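Local coordinates for subclass B3 metallo-beta-lactamase (Sphingobium indicum, PDB 7LUU), which probably hydrolyses beta-lactam antibiotics at a two-zinc centre, as a subclass B3 metallo-beta-lactamase, at residues Phe236-Pro239 against Ser240-Pro243; His157-Asp161 against Pro162-Tyr166. One frame throughout, in Å; residues are numbered along the deposited sequence.

From the N terminus the chain reaches contact 2 first, in the loop between helix 146-154 and strand 176-178; residues 157-166 form one unbroken run that folds on itself in two type I turns beside the zinc centre. Contact 1 comes later, where the loop that leaves strand 216-223 turns into helix 242-257. The two follow in series, neither enclosing nor crossing the other, and their centres lie about 13 Å apart. They meet in space, CE2 of Phe-236 packing 4.1 Å from CG of Pro-162. The lead-in to helix 242-257 thereby rests against the loop whose Asp-161 and Gln-163 border the zinc ligands His-124 and His-200.

Contact 1. Residues Phe236-Pro239 against Ser240-Pro243; sequences FTAP and SSAP
Ser-241 N gives its hydrogen to Ala-238 O at 2.9 Å, and Ala-242 N repeats the step one residue on, reaching Pro-239 O at 3.1 Å. Both bonds span three residues, the spacing of a 3-10 coil. Pro-239 suits the first turn, since its ring already holds phi near the helical value and the hydrogen it lacks is not called for there.

Of the two serines, Ser-241 is buried: with OG beside its own backbone N (chi1 -62°), the hydroxyl bonds to Arg-235 O, just before the turn, while CB sits 3.4 Å from both Phe-236 O and Ala-238 O. Ser-240 is exposed, its OG 3.9 Å from Ala-238 CB and hydrogen-bonded to a glycerol, probably from the crystallisation liquor. The small methyl of Ala-238 fits beside both hydroxyls. Phe-236, buried, turns away from the serines to pack on Ile-244 and Phe-248 of the helix and on Leu-298 of helix 282-300, and its ring meets Tyr-234 edge-to-face.

Together these features make a 3-10 lead-in to the N terminus of helix 242-257, with the buried Phe-236 packed against both helices and hydrogen bonds from Phe-236 N and Thr-237 OG1 to Glu-301.

Contact 2. Residues His157-Asp161 against Pro162-Tyr166; sequences HAKDD and PQFDY
His-157 and Phe-164 lie side by side, CB of the histidine 3.6 Å from CA of the phenylalanine, where the chain 157-166 doubles back. Backbone hydrogen bonds set the path. Asp-161 N reaches Ala-158 O within the first type I turn, and Phe-164 N closes the second on Asp-161 O at 2.9 Å. Pro-162 follows Asp-161 in that second turn, a place where fixed phi is an advantage and no N-H is required.

The side-chain hydrogen bonds centre on the buried carboxylate of Asp-161. A chi1 of -176° sets CG beside the carbonyl carbon, which carries the carboxylate forward along the chain, and OD1 accepts the backbone N-H of Gln-163 at 2.8 Å, nearly straight at 167°. OD2 takes the ND1 hydrogen of His-157 at 3.1 Å; Asp-161 OD2 lies almost in the imidazole plane, whereas ND1 reaches it from well above the plane of the carboxylate. OD2 also accepts from NE2 of His-124, a zinc ligand.

Ring contacts complete the packing of the loop. Gln-163 O sits over the centre of one face of the His-157 imidazole, too poorly angled to bond, while Trp-170 meets that ring edge-to-face. Lys-159 lays its CA over the Phe-164 ring in a CH-pi contact, 4.2 Å from the centroid, and His-157 O lies at the ring's edge, 3.5 Å from CD1. The side chain of Gln-163 touches His-124 and His-200, and its amide hydrogen-bonds to glycerol, probably from the crystallisation liquor.

The chemistry points to second-shell support: Asp-161, steadied by His-157 and the backbone N-H of Gln-163, would limit rotation of the His-124 imidazole through NE2, probably the nitrogen not used for zinc.

Contact 1. Residues Phe236-Pro239 against Ser240-Pro243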
loop_
_atom_site.group_PDB
_atom_site.type_symbol
_atom_site.label_atom_id
_atom_site.label_comp_id
_atom_site.label_asym_id
_atom_site.label_seq_id
_atom_site.Cartn_x
_atom_site.Cartn_y
_atom_site.Cartn_z
ATOM N N PHE A 236 -16.417 12.008 9.420
ATOM C CA PHE A 236 -15.229 12.809 9.094
ATOM C C PHE A 236 -15.357 14.246 9.522
ATOM O O PHE A 236 -14.321 14.929 9.665
ATOM C CB PHE A 236 -14.980 12.756 7.575
ATOM C CG PHE A 236 -14.426 11.417 7.081
ATOM C CD1 PHE A 236 -15.328 10.401 6.665
ATOM C CD2 PHE A 236 -13.058 11.205 6.976
ATOM C CE1 PHE A 236 -14.815 9.161 6.162
ATOM C CE2 PHE A 236 -12.526 9.961 6.522
ATOM C CZ PHE A 236 -13.412 8.971 6.099
ATOM N N THR A 237 -16.603 14.743 9.687
ATOM C CA THR A 237 -16.823 16.117 10.126
ATOM C C THR A 237 -16.798 16.285 11.652
ATOM O O THR A 237 -16.950 17.428 12.130
ATOM C CB THR A 237 -18.168 16.661 9.583
ATOM O OG1 THR A 237 -19.240 15.795 9.957
ATOM C CG2 THR A 237 -18.086 16.755 8.051
ATOM N N ALA A 238 -16.583 15.211 12.421
ATOM C CA ALA A 238 -16.528 15.350 13.869
ATOM C C ALA A 238 -15.223 16.039 14.254
ATOM O O ALA A 238 -14.195 15.821 13.615
ATOM C CB ALA A 238 -16.633 14.005 14.549
ATOM N N PRO A 239 -15.218 16.868 15.296
ATOM C CA PRO A 239 -13.937 17.460 15.712
ATOM C C PRO A 239 -12.854 16.428 15.994
ATOM O O PRO A 239 -11.681 16.689 15.661
ATOM C CB PRO A 239 -14.318 18.254 16.968
ATOM C CG PRO A 239 -15.755 18.683 16.679
ATOM C CD PRO A 239 -16.386 17.510 15.961
ATOM N N SER A 240 -13.221 15.266 16.556
ATOM C CA SER A 240 -12.208 14.243 16.839
ATOM C C SER A 240 -11.607 13.629 15.571
ATOM O O SER A 240 -10.529 13.008 15.662
ATOM C CB SER A 240 -12.816 13.109 17.675
ATOM O OG SER A 240 -13.918 12.578 17.013
ATOM N N SER A 241 -12.228 13.828 14.401
ATOM C CA SER A 241 -11.702 13.365 13.123
ATOM C C SER A 241 -10.769 14.364 12.450
ATOM O O SER A 241 -10.359 14.110 11.308
ATOM C CB SER A 241 -12.841 13.067 12.132
ATOM O OG SER A 241 -13.598 12.022 12.720
ATOM N N ALA A 242 -10.520 15.503 13.076
ATOM C CA ALA A 242 -9.752 16.543 12.372
ATOM C C ALA A 242 -8.374 16.074 11.957
ATOM O O ALA A 242 -7.941 16.450 10.849
ATOM C CB ALA A 242 -9.675 17.814 13.245
ATOM N N PRO A 243 -7.649 15.245 12.736
ATOM C CA PRO A 243 -6.347 14.730 12.235
ATOM C C PRO A 243 -6.471 13.973 10.948
ATOM O O PRO A 243 -5.534 14.050 10.130
ATOM C CB PRO A 243 -5.836 13.850 13.379
ATOM C CG PRO A 243 -6.498 14.484 14.628
ATOM C CD PRO A 243 -7.887 14.862 14.131
#

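Contact 2. Residues His157-Asp161 against Pro162-Tyr166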
loop_
_atom_site.group_PDB
_atom_site.type_symbol
_atom_site.label_atom_id
_atom_site.label_comp_id
_atom_site.label_asym_id
_atom_site.label_seq_id
_atom_site.Cartn_x
_atom_site.Cartn_y
_atom_site.Cartn_z
ATOM N N HIS A 157 -7.882 -2.887 13.943
ATOM C CA HIS A 157 -8.087 -1.445 13.732
ATOM C C HIS A 157 -7.722 -0.612 14.948
ATOM O O HIS A 157 -8.156 -0.897 16.082
ATOM C CB HIS A 157 -9.585 -1.126 13.427
ATOM C CG HIS A 157 -10.103 -1.733 12.145
ATOM N ND1 HIS A 157 -9.806 -1.226 10.898
ATOM C CD2 HIS A 157 -10.889 -2.817 11.935
ATOM C CE1 HIS A 157 -10.442 -1.932 9.965
ATOM N NE2 HIS A 157 -11.108 -2.898 10.569
ATOM N N ALA A 158 -7.018 0.516 14.697
ATOM C CA ALA A 158 -6.784 1.501 15.742
ATOM C C ALA A 158 -8.073 2.280 16.052
ATOM O O ALA A 158 -8.976 2.385 15.218
ATOM C CB ALA A 158 -5.717 2.486 15.272
ATOM N N LYS A 159 -8.117 2.871 17.258
ATOM C CA LYS A 159 -9.338 3.569 17.680
ATOM C C LYS A 159 -9.695 4.745 16.781
ATOM O O LYS A 159 -10.898 5.060 16.645
ATOM C CB LYS A 159 -9.197 4.033 19.133
ATOM C CG LYS A 159 -9.318 2.824 20.128
ATOM C CD LYS A 159 -9.123 3.279 21.562
ATOM C CE LYS A 159 -9.050 2.082 22.502
ATOM N NZ LYS A 159 -9.075 2.564 23.917
ATOM N N ASP A 160 -8.699 5.436 16.190
ATOM C CA ASP A 160 -9.003 6.565 15.314
ATOM C C ASP A 160 -9.103 6.177 13.850
ATOM O O ASP A 160 -9.186 7.055 13.009
ATOM C CB ASP A 160 -7.984 7.716 15.463
ATOM C CG ASP A 160 -6.557 7.352 15.074
ATOM O OD1 ASP A 160 -6.255 6.197 14.606
ATOM O OD2 ASP A 160 -5.701 8.266 15.233
ATOM N N ASP A 161 -9.088 4.887 13.528
ATOM C CA ASP A 161 -9.278 4.460 12.155
ATOM C C ASP A 161 -10.732 4.673 11.789
ATOM O O ASP A 161 -11.611 4.277 12.572
ATOM C CB ASP A 161 -8.893 2.974 12.098
ATOM C CG ASP A 161 -8.943 2.366 10.716
ATOM O OD1 ASP A 161 -9.718 2.770 9.858
ATOM O OD2 ASP A 161 -8.167 1.410 10.538
ATOM N N PRO A 162 -11.028 5.317 10.649
ATOM C CA PRO A 162 -12.444 5.477 10.238
ATOM C C PRO A 162 -13.189 4.158 10.158
ATOM O O PRO A 162 -14.405 4.148 10.304
ATOM C CB PRO A 162 -12.352 6.132 8.837
ATOM C CG PRO A 162 -11.033 6.963 8.855
ATOM C CD PRO A 162 -10.110 6.007 9.719
ATOM N N GLN A 163 -12.488 3.028 9.968
ATOM C CA GLN A 163 -13.140 1.729 9.859
ATOM C C GLN A 163 -13.035 0.928 11.159
ATOM O O GLN A 163 -13.322 -0.265 11.154
ATOM C CB GLN A 163 -12.553 0.920 8.694
ATOM C CG GLN A 163 -12.846 1.578 7.346
ATOM C CD GLN A 163 -12.324 0.803 6.187
ATOM O OE1 GLN A 163 -11.488 1.304 5.382
ATOM N NE2 GLN A 163 -12.822 -0.404 6.045
ATOM N N PHE A 164 -12.717 1.582 12.281
ATOM C CA PHE A 164 -12.634 0.869 13.577
ATOM C C PHE A 164 -13.870 0.001 13.867
ATOM O O PHE A 164 -13.754 -1.174 14.307
ATOM C CB PHE A 164 -12.423 1.912 14.677
ATOM C CG PHE A 164 -12.416 1.321 16.045
ATOM C CD1 PHE A 164 -11.322 0.567 16.473
ATOM C CD2 PHE A 164 -13.510 1.503 16.945
ATOM C CE1 PHE A 164 -11.313 -0.007 17.747
ATOM C CE2 PHE A 164 -13.484 0.925 18.213
ATOM C CZ PHE A 164 -12.378 0.188 18.621
ATOM N N ASP A 165 -15.069 0.526 13.612
ATOM C CA ASP A 165 -16.261 -0.219 14.051
ATOM C C ASP A 165 -16.470 -1.520 13.273
ATOM O O ASP A 165 -17.338 -2.337 13.642
ATOM C CB ASP A 165 -17.503 0.688 13.903
ATOM C CG ASP A 165 -17.598 1.723 14.981
ATOM O OD1 ASP A 165 -16.757 1.720 15.906
ATOM O OD2 ASP A 165 -18.502 2.581 14.911
ATOM N N TYR A 166 -15.719 -1.759 12.221
ATOM C CA TYR A 166 -15.858 -3.029 11.499
ATOM C C TYR A 166 -15.235 -4.165 12.267
ATOM O O TYR A 166 -15.581 -5.336 12.012
ATOM C CB TYR A 166 -15.196 -2.988 10.116
ATOM C CG TYR A 166 -16.041 -2.301 9.087
ATOM C CD1 TYR A 166 -17.227 -2.876 8.632
ATOM C CD2 TYR A 166 -15.663 -1.101 8.557
ATOM C CE1 TYR A 166 -18.005 -2.252 7.667
ATOM C CE2 TYR A 166 -16.433 -0.469 7.607
ATOM C CZ TYR A 166 -17.595 -1.034 7.174
ATOM O OH TYR A 166 -18.325 -0.363 6.223
#